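Local coordinates for protein A151R (PDB 7CMA) that binds a zinc ion and forms a two-chain assembly as a non-structural viral protein, with a biochemical activity that may be that of an oxygenase, at residues Leu11-Lys16 against Met78-Ile83; Glu19-Glu24 against Gly29-Leu34; Ser41-Ser44 against Thr49-Tyr52; Thr99-Glu104 against His130-Arg135. All blocks are in the same frame, centred on the assembly; numbering follows the deposited sequence.

Contact 1: residues Leu11-Lys16 against Met78-Ile83; sequences LLHKEK and MIYNWI
One face of the Tyr80 ring lies under the side chain of Lys14, while His13 stands at the ring's edge, its CD2 4.3 Å from Tyr80 CE1. Lys14 CG sits 3.9 Å from the centroid of the Tyr80 ring and only 20° off its normal, a CH-pi contact displaced toward the rim. The rest of the lysine runs across the tyrosine at about a right angle: Lys14 CB rests 3.5 Å from Tyr80 OH, and Lys14 CD reaches Tyr80 CE2 at 3.8 Å. With CG of Tyr80 trans to its own backbone N (chi1 167°), the ring extends away from its helix and toward the other. Lys14 bends at its last torsion, and the ammonium stops 4.1 Å (NZ to OD1) from Asn81, too long for a hydrogen bond. No hydrogen bond joins the two segments; with their axes 10.9 Å apart, the Tyr80 ring and the Lys14 chain fill the space between the backbones. Tyr80 also packs on Leu17 and Ile18, farther along the long helix. Leu12, on another side of that helix, meets Leu12 of the second subunit. Segments 11-16 and 78-83 cross at 132°, an inclined packing of helix 72-84 on the long helix 3-28 that also serves the dimer interface.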
loop_
_atom_site.group_PDB
_atom_site.type_symbol
_atom_site.label_atom_id
_atom_site.label_comp_id
_atom_site.label_asym_id
_atom_site.label_seq_id
_atom_site.Cartn_x
_atom_site.Cartn_y
_atom_site.Cartn_z
ATOM N N LEU A 11 1.767 12.004 3.261
ATOM C CA LEU A 11 3.197 12.406 3.354
ATOM C C LEU A 11 4.071 11.293 2.766
ATOM O O LEU A 11 5.109 11.612 2.167
ATOM C CB LEU A 11 3.560 12.693 4.813
ATOM C CG LEU A 11 2.895 13.930 5.420
ATOM C CD1 LEU A 11 3.480 14.243 6.789
ATOM C CD2 LEU A 11 3.027 15.131 4.495
ATOM N N LEU A 12 3.646 10.037 2.902
ATOM C CA LEU A 12 4.354 8.873 2.313
ATOM C C LEU A 12 4.208 8.906 0.783
ATOM O O LEU A 12 5.228 8.728 0.098
ATOM C CB LEU A 12 3.795 7.574 2.895
ATOM C CG LEU A 12 4.384 6.299 2.293
ATOM C CD1 LEU A 12 5.882 6.220 2.560
ATOM C CD2 LEU A 12 3.676 5.063 2.826
ATOM N N HIS A 13 2.988 9.108 0.277
ATOM C CA HIS A 13 2.736 9.289 -1.181
ATOM C C HIS A 13 3.624 10.414 -1.722
ATOM O O HIS A 13 4.325 10.176 -2.721
ATOM C CB HIS A 13 1.248 9.551 -1.455
ATOM C CG HIS A 13 0.967 10.020 -2.846
ATOM N ND1 HIS A 13 0.898 9.148 -3.919
ATOM C CD2 HIS A 13 0.755 11.257 -3.347
ATOM C CE1 HIS A 13 0.620 9.826 -5.013
ATOM N NE2 HIS A 13 0.546 11.124 -4.693
ATOM N N LYS A 14 3.682 11.546 -1.011
ATOM C CA LYS A 14 4.543 12.708 -1.367
ATOM C C LYS A 14 6.000 12.243 -1.493
ATOM O O LYS A 14 6.627 12.529 -2.531
ATOM C CB LYS A 14 4.414 13.817 -0.319
ATOM C CG LYS A 14 5.519 14.864 -0.341
ATOM C CD LYS A 14 5.328 15.966 0.677
ATOM C CE LYS A 14 6.253 17.143 0.452
ATOM N NZ LYS A 14 5.553 18.434 0.652
ATOM N N GLU A 15 6.548 11.644 -0.435
ATOM C CA GLU A 15 7.974 11.233 -0.398
ATOM C C GLU A 15 8.259 10.299 -1.582
ATOM O O GLU A 15 9.321 10.457 -2.214
ATOM C CB GLU A 15 8.315 10.574 0.939
ATOM C CG GLU A 15 9.774 10.737 1.332
ATOM C CD GLU A 15 10.230 12.175 1.541
ATOM O OE1 GLU A 15 9.368 13.047 1.791
ATOM O OE2 GLU A 15 11.446 12.423 1.436
ATOM N N LYS A 16 7.317 9.410 -1.909
ATOM C CA LYS A 16 7.515 8.380 -2.962
ATOM C C LYS A 16 7.425 9.046 -4.344
ATOM O O LYS A 16 8.267 8.745 -5.185
ATOM C CB LYS A 16 6.494 7.249 -2.813
ATOM C CG LYS A 16 6.773 6.271 -1.679
ATOM C CD LYS A 16 6.289 4.858 -1.951
ATOM C CE LYS A 16 5.080 4.472 -1.126
ATOM N NZ LYS A 16 3.890 5.284 -1.481
ATOM N N MET A 78 8.889 21.051 -6.100
ATOM C CA MET A 78 8.118 22.100 -6.824
ATOM C C MET A 78 7.106 21.434 -7.760
ATOM O O MET A 78 5.946 21.893 -7.804
ATOM C CB MET A 78 9.042 23.001 -7.652
ATOM C CG MET A 78 9.839 23.989 -6.821
ATOM S SD MET A 78 11.246 24.684 -7.735
ATOM C CE MET A 78 11.692 26.050 -6.665
ATOM N N ILE A 79 7.519 20.369 -8.453
ATOM C CA ILE A 79 6.648 19.646 -9.423
ATOM C C ILE A 79 5.540 18.903 -8.656
ATOM O O ILE A 79 4.382 18.985 -9.097
ATOM C CB ILE A 79 7.476 18.710 -10.325
ATOM C CG1 ILE A 79 8.431 19.504 -11.222
ATOM C CG2 ILE A 79 6.564 17.805 -11.140
ATOM C CD1 ILE A 79 9.364 18.648 -12.040
ATOM N N TYR A 80 5.855 18.307 -7.498
ATOM C CA TYR A 80 4.834 17.640 -6.640
ATOM C C TYR A 80 3.818 18.675 -6.137
ATOM O O TYR A 80 2.619 18.378 -6.123
ATOM C CB TYR A 80 5.467 16.927 -5.444
ATOM C CG TYR A 80 4.471 16.516 -4.388
ATOM C CD1 TYR A 80 3.726 15.356 -4.524
ATOM C CD2 TYR A 80 4.185 17.343 -3.309
ATOM C CE1 TYR A 80 2.756 15.004 -3.599
ATOM C CE2 TYR A 80 3.250 16.984 -2.352
ATOM C CZ TYR A 80 2.519 15.821 -2.508
ATOM O OH TYR A 80 1.585 15.470 -1.577
ATOM N N ASN A 81 4.296 19.848 -5.717
ATOM C CA ASN A 81 3.430 20.918 -5.148
ATOM C C ASN A 81 2.444 21.392 -6.224
ATOM O O ASN A 81 1.248 21.510 -5.903
ATOM C CB ASN A 81 4.259 22.062 -4.561
ATOM C CG ASN A 81 4.871 21.708 -3.221
ATOM O OD1 ASN A 81 4.406 20.797 -2.537
ATOM N ND2 ASN A 81 5.934 22.400 -2.850
ATOM N N TRP A 82 2.880 21.407 -7.487
ATOM C CA TRP A 82 2.029 21.729 -8.666
ATOM C C TRP A 82 0.989 20.619 -8.874
ATOM O O TRP A 82 -0.186 20.944 -9.123
ATOM C CB TRP A 82 2.899 21.943 -9.910
ATOM C CG TRP A 82 2.135 22.063 -11.193
ATOM C CD1 TRP A 82 1.510 23.177 -11.676
ATOM C CD2 TRP A 82 2.045 21.075 -12.237
ATOM N NE1 TRP A 82 0.969 22.922 -12.907
ATOM C CE2 TRP A 82 1.302 21.650 -13.290
ATOM C CE3 TRP A 82 2.465 19.748 -12.359
ATOM C CZ2 TRP A 82 0.985 20.944 -14.451
ATOM C CZ3 TRP A 82 2.168 19.058 -13.513
ATOM C CH2 TRP A 82 1.420 19.642 -14.534
ATOM N N ILE A 83 1.414 19.354 -8.807
ATOM C CA ILE A 83 0.516 18.184 -9.046
ATOM C C ILE A 83 -0.592 18.190 -7.988
ATOM O O ILE A 83 -1.767 18.078 -8.370
ATOM C CB ILE A 83 1.300 16.859 -9.038
ATOM C CG1 ILE A 83 2.108 16.668 -10.329
ATOM C CG2 ILE A 83 0.359 15.690 -8.785
ATOM C CD1 ILE A 83 3.179 15.599 -10.228
#

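Contact 2: residues Glu19-Glu24 against Gly29-Leu34; sequences ECIYHE and GTILLL
Helix 3-28 gives way to strand 30-35 at Gly29, the first residue to leave helical geometry, with a positive phi of 75°; Gly29 N lies 3.9 Å from Glu24 O in the last turns of the helix. Beyond this turn, helix and strand diverge, and a single pair of isoleucines bridges the widening gap. Ile21 presents its CG2 branch to the CD1 methyl of Ile31 at 3.9 Å, the two side chains crossing at about a right angle. In Ile21 that branch is trans to the backbone N, with CG1 turned to the N side (chi1 -60°). Thus the short methyl faces the strand and leaves the longer CG1-CD1 arm for other neighbours. Ile31, in contrast, uses the tip of its long arm, directed from the strand toward the helix. The contact is apolar and modest, 130 Å² in all, with no hydrogen bond across it. Ile21 also touches Ala76 and Ile79 of helix 72-84, and both isoleucines pack on Ile92 of strand 90-94. The carboxylate of Glu24 is held from elsewhere, OE2 by the hydroxyl of Tyr146 and OE1 by that of Ser94. Together these features make a helix-to-strand connection through a glycine just past the C-terminal end of the helix, which packs on one face of an antiparallel sheet, as in alpha+beta folds.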
loop_
_atom_site.group_PDB
_atom_site.type_symbol
_atom_site.label_atom_id
_atom_site.label_comp_id
_atom_site.label_asym_id
_atom_site.label_seq_id
_atom_site.Cartn_x
_atom_site.Cartn_y
_atom_site.Cartn_z
ATOM N N GLU A 19 10.488 11.245 -4.921
ATOM C CA GLU A 19 11.643 10.342 -5.186
ATOM C C GLU A 19 11.568 9.853 -6.638
ATOM O O GLU A 19 12.583 9.941 -7.341
ATOM C CB GLU A 19 11.660 9.166 -4.205
ATOM C CG GLU A 19 12.957 8.367 -4.236
ATOM C CD GLU A 19 14.146 9.034 -3.557
ATOM O OE1 GLU A 19 13.971 10.142 -3.005
ATOM O OE2 GLU A 19 15.256 8.462 -3.617
ATOM N N CYS A 20 10.383 9.432 -7.079
ATOM C CA CYS A 20 10.133 9.011 -8.481
ATOM C C CYS A 20 10.506 10.145 -9.448
ATOM O O CYS A 20 11.284 9.890 -10.394
ATOM C CB CYS A 20 8.680 8.602 -8.675
ATOM S SG CYS A 20 8.381 7.787 -10.262
ATOM N N ILE A 21 9.996 11.355 -9.208
ATOM C CA ILE A 21 10.266 12.532 -10.090
ATOM C C ILE A 21 11.765 12.834 -10.063
ATOM O O ILE A 21 12.335 13.073 -11.142
ATOM C CB ILE A 21 9.429 13.753 -9.671
ATOM C CG1 ILE A 21 7.928 13.458 -9.758
ATOM C CG2 ILE A 21 9.814 14.973 -10.497
ATOM C CD1 ILE A 21 7.064 14.487 -9.088
ATOM N N TYR A 22 12.362 12.865 -8.868
ATOM C CA TYR A 22 13.807 13.146 -8.671
ATOM C C TYR A 22 14.624 12.245 -9.599
ATOM O O TYR A 22 15.514 12.753 -10.311
ATOM C CB TYR A 22 14.210 12.949 -7.205
ATOM C CG TYR A 22 15.699 12.938 -6.961
ATOM C CD1 TYR A 22 16.446 14.102 -7.038
ATOM C CD2 TYR A 22 16.381 11.750 -6.751
ATOM C CE1 TYR A 22 17.818 14.097 -6.849
ATOM C CE2 TYR A 22 17.756 11.724 -6.575
ATOM C CZ TYR A 22 18.473 12.906 -6.596
ATOM O OH TYR A 22 19.827 12.901 -6.397
ATOM N N HIS A 23 14.354 10.942 -9.559
ATOM C CA HIS A 23 15.113 9.912 -10.318
ATOM C C HIS A 23 14.892 10.126 -11.818
ATOM O O HIS A 23 15.887 10.130 -12.558
ATOM C CB HIS A 23 14.715 8.504 -9.857
ATOM C CG HIS A 23 15.239 8.151 -8.502
ATOM N ND1 HIS A 23 16.477 8.580 -8.053
ATOM C CD2 HIS A 23 14.693 7.444 -7.488
ATOM C CE1 HIS A 23 16.666 8.155 -6.819
ATOM N NE2 HIS A 23 15.589 7.454 -6.451
ATOM N N GLU A 24 13.651 10.427 -12.218
ATOM C CA GLU A 24 13.279 10.667 -13.638
ATOM C C GLU A 24 14.041 11.892 -14.160
ATOM O O GLU A 24 14.651 11.782 -15.244
ATOM C CB GLU A 24 11.763 10.836 -13.775
ATOM C CG GLU A 24 11.010 9.516 -13.823
ATOM C CD GLU A 24 11.327 8.651 -15.032
ATOM O OE1 GLU A 24 11.779 9.204 -16.046
ATOM O OE2 GLU A 24 11.133 7.429 -14.949
ATOM N N GLY A 29 16.640 14.016 -17.693
ATOM C CA GLY A 29 17.043 15.436 -17.667
ATOM C C GLY A 29 15.976 16.361 -18.241
ATOM O O GLY A 29 16.273 17.559 -18.402
ATOM N N THR A 30 14.765 15.856 -18.500
ATOM C CA THR A 30 13.695 16.687 -19.119
ATOM C C THR A 30 12.318 16.155 -18.719
ATOM O O THR A 30 12.115 14.929 -18.747
ATOM C CB THR A 30 13.871 16.782 -20.643
ATOM O OG1 THR A 30 12.759 17.499 -21.175
ATOM C CG2 THR A 30 13.973 15.436 -21.324
ATOM N N ILE A 31 11.423 17.066 -18.330
ATOM C CA ILE A 31 10.045 16.764 -17.848
ATOM C C ILE A 31 9.094 17.805 -18.442
ATOM O O ILE A 31 9.390 19.019 -18.330
ATOM C CB ILE A 31 9.987 16.749 -16.309
ATOM C CG1 ILE A 31 10.766 15.565 -15.724
ATOM C CG2 ILE A 31 8.545 16.774 -15.828
ATOM C CD1 ILE A 31 10.274 15.113 -14.364
ATOM N N LEU A 32 8.031 17.335 -19.092
ATOM C CA LEU A 32 6.912 18.176 -19.583
ATOM C C LEU A 32 5.787 18.178 -18.542
ATOM O O LEU A 32 5.461 17.097 -18.013
ATOM C CB LEU A 32 6.435 17.622 -20.930
ATOM C CG LEU A 32 7.444 17.722 -22.072
ATOM C CD1 LEU A 32 6.915 17.046 -23.332
ATOM C CD2 LEU A 32 7.801 19.173 -22.356
ATOM N N LEU A 33 5.271 19.361 -18.213
ATOM C CA LEU A 33 4.110 19.538 -17.306
ATOM C C LEU A 33 2.845 19.743 -18.146
ATOM O O LEU A 33 2.870 20.599 -19.056
ATOM C CB LEU A 33 4.380 20.738 -16.392
ATOM C CG LEU A 33 5.393 20.496 -15.269
ATOM C CD1 LEU A 33 6.818 20.528 -15.798
ATOM C CD2 LEU A 33 5.222 21.518 -14.157
ATOM N N LEU A 34 1.832 18.894 -17.944
ATOM C CA LEU A 34 0.576 18.919 -18.738
ATOM C C LEU A 34 -0.616 19.198 -17.810
ATOM O O LEU A 34 -0.685 18.581 -16.723
ATOM C CB LEU A 34 0.425 17.587 -19.478
ATOM C CG LEU A 34 1.429 17.343 -20.605
ATOM C CD1 LEU A 34 2.594 16.494 -20.118
ATOM C CD2 LEU A 34 0.757 16.689 -21.809
#

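Contact 3: residues Ser41-Ser44 against Thr49-Tyr52; sequences SEIS and TYKY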
loop_
_atom_site.group_PDB
_atom_site.type_symbol
_atom_site.label_atom_id
_atom_site.label_comp_id
_atom_site.label_asym_id
_atom_site.label_seq_id
_atom_site.Cartn_x
_atom_site.Cartn_y
_atom_site.Cartn_z
ATOM N N SER A 41 4.256 23.740 -19.478
ATOM C CA SER A 41 5.633 24.058 -19.024
ATOM C C SER A 41 6.600 22.925 -19.385
ATOM O O SER A 41 6.134 21.812 -19.737
ATOM C CB SER A 41 5.667 24.354 -17.544
ATOM O OG SER A 41 4.464 23.953 -16.918
ATOM N N GLU A 42 7.896 23.184 -19.199
ATOM C CA GLU A 42 9.005 22.237 -19.477
ATOM C C GLU A 42 10.175 22.571 -18.548
ATOM O O GLU A 42 10.509 23.762 -18.424
ATOM C CB GLU A 42 9.434 22.328 -20.945
ATOM C CG GLU A 42 10.591 21.402 -21.301
ATOM C CD GLU A 42 11.068 21.483 -22.744
ATOM O OE1 GLU A 42 10.361 22.088 -23.563
ATOM O OE2 GLU A 42 12.161 20.952 -23.039
ATOM N N ILE A 43 10.700 21.567 -17.851
ATOM C CA ILE A 43 11.967 21.689 -17.083
ATOM C C ILE A 43 13.000 20.752 -17.704
ATOM O O ILE A 43 12.692 19.554 -17.864
ATOM C CB ILE A 43 11.735 21.408 -15.587
ATOM C CG1 ILE A 43 10.849 22.489 -14.962
ATOM C CG2 ILE A 43 13.059 21.273 -14.852
ATOM C CD1 ILE A 43 9.898 21.978 -13.910
ATOM N N SER A 44 14.065 21.331 -18.252
ATOM C CA SER A 44 15.118 20.579 -18.980
ATOM C C SER A 44 16.495 21.039 -18.507
ATOM O O SER A 44 16.677 22.245 -18.304
ATOM C CB SER A 44 14.959 20.740 -20.467
ATOM O OG SER A 44 13.748 20.149 -20.900
ATOM N N THR A 49 22.696 23.967 -15.743
ATOM C CA THR A 49 21.513 24.362 -14.927
ATOM C C THR A 49 20.225 23.825 -15.558
ATOM O O THR A 49 20.182 23.657 -16.796
ATOM C CB THR A 49 21.417 25.884 -14.756
ATOM O OG1 THR A 49 21.150 26.466 -16.032
ATOM C CG2 THR A 49 22.672 26.492 -14.165
ATOM N N TYR A 50 19.170 23.739 -14.749
ATOM C CA TYR A 50 17.784 23.481 -15.204
ATOM C C TYR A 50 17.168 24.796 -15.677
ATOM O O TYR A 50 17.454 25.848 -15.073
ATOM C CB TYR A 50 16.962 22.849 -14.081
ATOM C CG TYR A 50 17.251 21.390 -13.831
ATOM C CD1 TYR A 50 16.662 20.406 -14.605
ATOM C CD2 TYR A 50 18.097 20.990 -12.810
ATOM C CE1 TYR A 50 16.910 19.064 -14.379
ATOM C CE2 TYR A 50 18.349 19.651 -12.564
ATOM C CZ TYR A 50 17.737 18.683 -13.338
ATOM O OH TYR A 50 17.951 17.360 -13.084
ATOM N N LYS A 51 16.445 24.742 -16.798
ATOM C CA LYS A 51 15.682 25.885 -17.362
ATOM C C LYS A 51 14.189 25.557 -17.323
ATOM O O LYS A 51 13.822 24.410 -17.659
ATOM C CB LYS A 51 16.145 26.180 -18.792
ATOM C CG LYS A 51 17.308 27.155 -18.898
ATOM C CD LYS A 51 18.665 26.502 -18.777
ATOM C CE LYS A 51 19.789 27.391 -19.262
ATOM N NZ LYS A 51 21.107 26.913 -18.782
ATOM N N TYR A 52 13.378 26.523 -16.885
ATOM C CA TYR A 52 11.902 26.400 -16.764
ATOM C C TYR A 52 11.241 27.218 -17.877
ATOM O O TYR A 52 11.270 28.462 -17.797
ATOM C CB TYR A 52 11.446 26.855 -15.375
ATOM C CG TYR A 52 9.953 26.846 -15.158
ATOM C CD1 TYR A 52 9.207 25.698 -15.377
ATOM C CD2 TYR A 52 9.296 27.956 -14.651
ATOM C CE1 TYR A 52 7.840 25.671 -15.150
ATOM C CE2 TYR A 52 7.930 27.945 -14.420
ATOM C CZ TYR A 52 7.198 26.798 -14.671
ATOM O OH TYR A 52 5.857 26.766 -14.424
#
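Tyr52 leaves its strand with CG trans to the backbone N (chi1 177°), a torsion that swings the ring from CB along the neighbouring strand toward Ser41. Its CD1 comes first, meeting Ile43 CG1 at 3.6 Å. One atom farther out, Tyr52 CE1 touches Ser41 CB at 3.5 Å; at the tip, Tyr52 OH lies 4.0 Å from Ser41 OG, beyond hydrogen-bonding range. The ring meets these partners obliquely. Ile43 is thereby flanked by two tyrosines, since its other branch, CG2, sits 3.7 Å from Tyr50 CD1, with the isoleucine and Tyr50 crossing at about a right angle.

Under these side chains the backbones pair in antiparallel fashion. Ser44 and Lys51 form a hydrogen-bonded pair with two reciprocal bonds, Ser44 N to Lys51 O at 3.1 Å and Lys51 N to Ser44 O at 2.9 Å. Ile43 and Tyr52 make the adjoining non-hydrogen-bonded pair, and the CA of Ile43 gives Lys51 O a further C-H...O contact at 3.3 Å. On the sheet face away from the Ile43-Tyr52 pair, Ser44 OG donates to the anti lone pair of Glu42 OE2 at 2.8 Å. Ser44 OG is also hydrogen-bonded to Thr30 OG1 of the next strand. Tyr50 OH is bonded to Ser72 OG, while Ile43 packs on Ile75 and Ile79 of helix 72-84. Such regular two-strand pairing, closed by a short connection, defines a beta hairpin, here strands 38-46 and 49-55 within the five-stranded antiparallel sheet.

Contact 4: residues Thr99-Glu104 against His130-Arg135; sequences TQIYFE and HIFNDR
Ile131 is the first residue of the 130-135 segment to reach the strand: its CD1 meets Ile101 CD1 at 3.9 Å, the two side chains approaching tip to tip. The long arm of Ile131 is fully extended, with both side-chain torsions near 180°, and so spans much of a backbone separation of 10.0 Å between the CA atoms of Ile101 and Ile131. Phe132 follows and carries most of the contact on its side of the interface. The far end of its ring is applied obliquely to the strand, CZ lying 3.7 Å from Thr99 CG2 and 3.9 Å from Ile101 CG2. The neighbouring ring atom, Phe132 CE2, rests 3.8 Å from Thr99 CB. The Phe132 ring is also stacked with Trp138. Ile101 thus divides its two branches: with chi1 at 70° wedging CG1 between the two backbone branches, CD1 is given to Ile131 and CG2 to the phenylalanine, past which the isoleucine slides in the opposite direction. The side chain of Ile101 is about 10 Å from the zinc ion bound by His109, Cys116, Cys139 and Cys142. At Asn133 the short 3-10 turn is tied by a backbone bond, Asn133 N to His130 O, at 3.1 Å. That turn lets the consecutive residues Ile131 and Phe132 both point at the strand. Farther on, the guanidinium NH2 of Arg135 is hydrogen-bonded to the carbonyls of Phe148 and Ile151, tying the segment to the C-terminal part of the chain. Strand 99-104 is the middle strand of the three-stranded sheet, between strands 107-109 and 125-127, and the 130-132 turn packs both on it and, where Phe132 meets Trp93, on strand 90-94.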
loop_
_atom_site.group_PDB
_atom_site.type_symbol
_atom_site.label_atom_id
_atom_site.label_comp_id
_atom_site.label_asym_id
_atom_site.label_seq_id
_atom_site.Cartn_x
_atom_site.Cartn_y
_atom_site.Cartn_z
ATOM N N THR A 99 7.674 8.841 -28.758
ATOM C CA THR A 99 7.683 7.378 -28.493
ATOM C C THR A 99 7.260 6.639 -29.764
ATOM O O THR A 99 6.287 7.073 -30.405
ATOM C CB THR A 99 6.781 7.019 -27.305
ATOM O OG1 THR A 99 7.191 7.797 -26.184
ATOM C CG2 THR A 99 6.835 5.555 -26.928
ATOM N N GLN A 100 7.995 5.591 -30.124
ATOM C CA GLN A 100 7.645 4.691 -31.247
ATOM C C GLN A 100 6.536 3.740 -30.786
ATOM O O GLN A 100 6.687 3.142 -29.705
ATOM C CB GLN A 100 8.893 3.940 -31.718
ATOM C CG GLN A 100 10.027 4.862 -32.148
ATOM C CD GLN A 100 9.799 5.462 -33.515
ATOM O OE1 GLN A 100 9.023 4.948 -34.320
ATOM N NE2 GLN A 100 10.518 6.533 -33.805
ATOM N N ILE A 101 5.387 3.779 -31.461
ATOM C CA ILE A 101 4.183 2.977 -31.095
ATOM C C ILE A 101 3.671 2.257 -32.344
ATOM O O ILE A 101 3.963 2.723 -33.459
ATOM C CB ILE A 101 3.096 3.867 -30.459
ATOM C CG1 ILE A 101 2.450 4.806 -31.482
ATOM C CG2 ILE A 101 3.658 4.630 -29.273
ATOM C CD1 ILE A 101 1.019 5.180 -31.147
ATOM N N TYR A 102 3.032 1.105 -32.150
ATOM C CA TYR A 102 2.444 0.289 -33.238
ATOM C C TYR A 102 1.118 -0.295 -32.755
ATOM O O TYR A 102 1.072 -0.826 -31.624
ATOM C CB TYR A 102 3.415 -0.814 -33.667
ATOM C CG TYR A 102 2.930 -1.660 -34.817
ATOM C CD1 TYR A 102 2.796 -1.128 -36.088
ATOM C CD2 TYR A 102 2.528 -2.969 -34.618
ATOM C CE1 TYR A 102 2.328 -1.891 -37.146
ATOM C CE2 TYR A 102 2.055 -3.746 -35.663
ATOM C CZ TYR A 102 1.964 -3.209 -36.934
ATOM O OH TYR A 102 1.502 -3.976 -37.967
ATOM N N PHE A 103 0.079 -0.197 -33.592
ATOM C CA PHE A 103 -1.265 -0.759 -33.309
ATOM C C PHE A 103 -1.332 -2.201 -33.812
ATOM O O PHE A 103 -0.962 -2.439 -34.977
ATOM C CB PHE A 103 -2.360 0.084 -33.966
ATOM C CG PHE A 103 -3.746 -0.478 -33.794
ATOM C CD1 PHE A 103 -4.352 -0.485 -32.546
ATOM C CD2 PHE A 103 -4.366 -1.163 -34.830
ATOM C CE1 PHE A 103 -5.595 -1.069 -32.365
ATOM C CE2 PHE A 103 -5.616 -1.736 -34.649
ATOM C CZ PHE A 103 -6.227 -1.690 -33.418
ATOM N N GLU A 104 -1.894 -3.098 -32.997
ATOM C CA GLU A 104 -2.116 -4.528 -33.345
ATOM C C GLU A 104 -3.025 -5.174 -32.291
ATOM O O GLU A 104 -2.820 -4.915 -31.093
ATOM C CB GLU A 104 -0.781 -5.270 -33.439
ATOM C CG GLU A 104 -0.758 -6.328 -34.529
ATOM C CD GLU A 104 0.447 -7.253 -34.494
ATOM O OE1 GLU A 104 1.419 -6.981 -35.225
ATOM O OE2 GLU A 104 0.397 -8.259 -33.757
ATOM N N HIS A 130 0.768 12.592 -25.797
ATOM C CA HIS A 130 -0.641 12.844 -25.378
ATOM C C HIS A 130 -1.436 11.529 -25.335
ATOM O O HIS A 130 -2.282 11.387 -24.429
ATOM C CB HIS A 130 -1.297 13.887 -26.288
ATOM C CG HIS A 130 -0.503 15.139 -26.416
ATOM N ND1 HIS A 130 -0.691 16.223 -25.578
ATOM C CD2 HIS A 130 0.542 15.453 -27.212
ATOM C CE1 HIS A 130 0.174 17.168 -25.889
ATOM N NE2 HIS A 130 0.957 16.707 -26.868
ATOM N N ILE A 131 -1.108 10.571 -26.210
ATOM C CA ILE A 131 -1.889 9.308 -26.369
ATOM C C ILE A 131 -1.722 8.433 -25.116
ATOM O O ILE A 131 -2.540 7.525 -24.922
ATOM C CB ILE A 131 -1.474 8.563 -27.655
ATOM C CG1 ILE A 131 -2.389 7.366 -27.928
ATOM C CG2 ILE A 131 -0.006 8.162 -27.602
ATOM C CD1 ILE A 131 -2.045 6.592 -29.187
ATOM N N PHE A 132 -0.713 8.712 -24.286
ATOM C CA PHE A 132 -0.415 7.899 -23.077
ATOM C C PHE A 132 -1.299 8.345 -21.905
ATOM O O PHE A 132 -1.352 7.628 -20.896
ATOM C CB PHE A 132 1.072 7.983 -22.731
ATOM C CG PHE A 132 1.962 7.220 -23.673
ATOM C CD1 PHE A 132 2.085 5.844 -23.568
ATOM C CD2 PHE A 132 2.533 7.851 -24.768
ATOM C CE1 PHE A 132 2.879 5.139 -24.458
ATOM C CE2 PHE A 132 3.303 7.141 -25.674
ATOM C CZ PHE A 132 3.470 5.785 -25.518
ATOM N N ASN A 133 -2.069 9.422 -22.093
ATOM C CA ASN A 133 -2.996 9.972 -21.069
ATOM C C ASN A 133 -4.018 8.897 -20.670
ATOM O O ASN A 133 -4.331 8.812 -19.485
ATOM C CB ASN A 133 -3.677 11.245 -21.570
ATOM C CG ASN A 133 -4.505 11.933 -20.511
ATOM O OD1 ASN A 133 -5.682 12.218 -20.730
ATOM N ND2 ASN A 133 -3.891 12.233 -19.378
ATOM N N ASP A 134 -4.555 8.148 -21.640
ATOM C CA ASP A 134 -5.524 7.048 -21.387
ATOM C C ASP A 134 -4.780 5.703 -21.402
ATOM O O ASP A 134 -4.429 5.235 -22.496
ATOM C CB ASP A 134 -6.666 7.070 -22.411
ATOM C CG ASP A 134 -7.698 5.969 -22.216
ATOM O OD1 ASP A 134 -7.672 5.325 -21.165
ATOM O OD2 ASP A 134 -8.567 5.823 -23.089
ATOM N N ARG A 135 -4.617 5.076 -20.234
ATOM C CA ARG A 135 -3.775 3.864 -20.049
ATOM C C ARG A 135 -4.524 2.634 -20.573
ATOM O O ARG A 135 -3.858 1.628 -20.876
ATOM C CB ARG A 135 -3.395 3.711 -18.575
ATOM C CG ARG A 135 -2.508 4.836 -18.060
ATOM C CD ARG A 135 -2.102 4.633 -16.620
ATOM N NE ARG A 135 -1.043 5.547 -16.222
ATOM C CZ ARG A 135 -0.437 5.513 -15.042
ATOM N NH1 ARG A 135 -0.804 4.614 -14.147
ATOM N NH2 ARG A 135 0.516 6.381 -14.757
#

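Contacts 1 to 3 belong to one body and touch each other, whereas contact 4 lies on the other side of the chain's centre from contacts 1 and 3. Contacts 1 and 2 share helix 3-28, first against another helix and then against the sheet; strand 30-35 of contact 2 pairs with strand 38-46 of contact 3. Ile79 links the three, touching both Ile21 and Ile43. The centre of contact 2 lies about 6 Å from the chain's centre, against about 14 Å for the other three. Chemistry follows place: a lysine over a ring at the partly exposed helix pair, isoleucines beneath the helix, backbone hydrogen bonds within the sheet, and a buried apolar cluster in the zinc-bearing part.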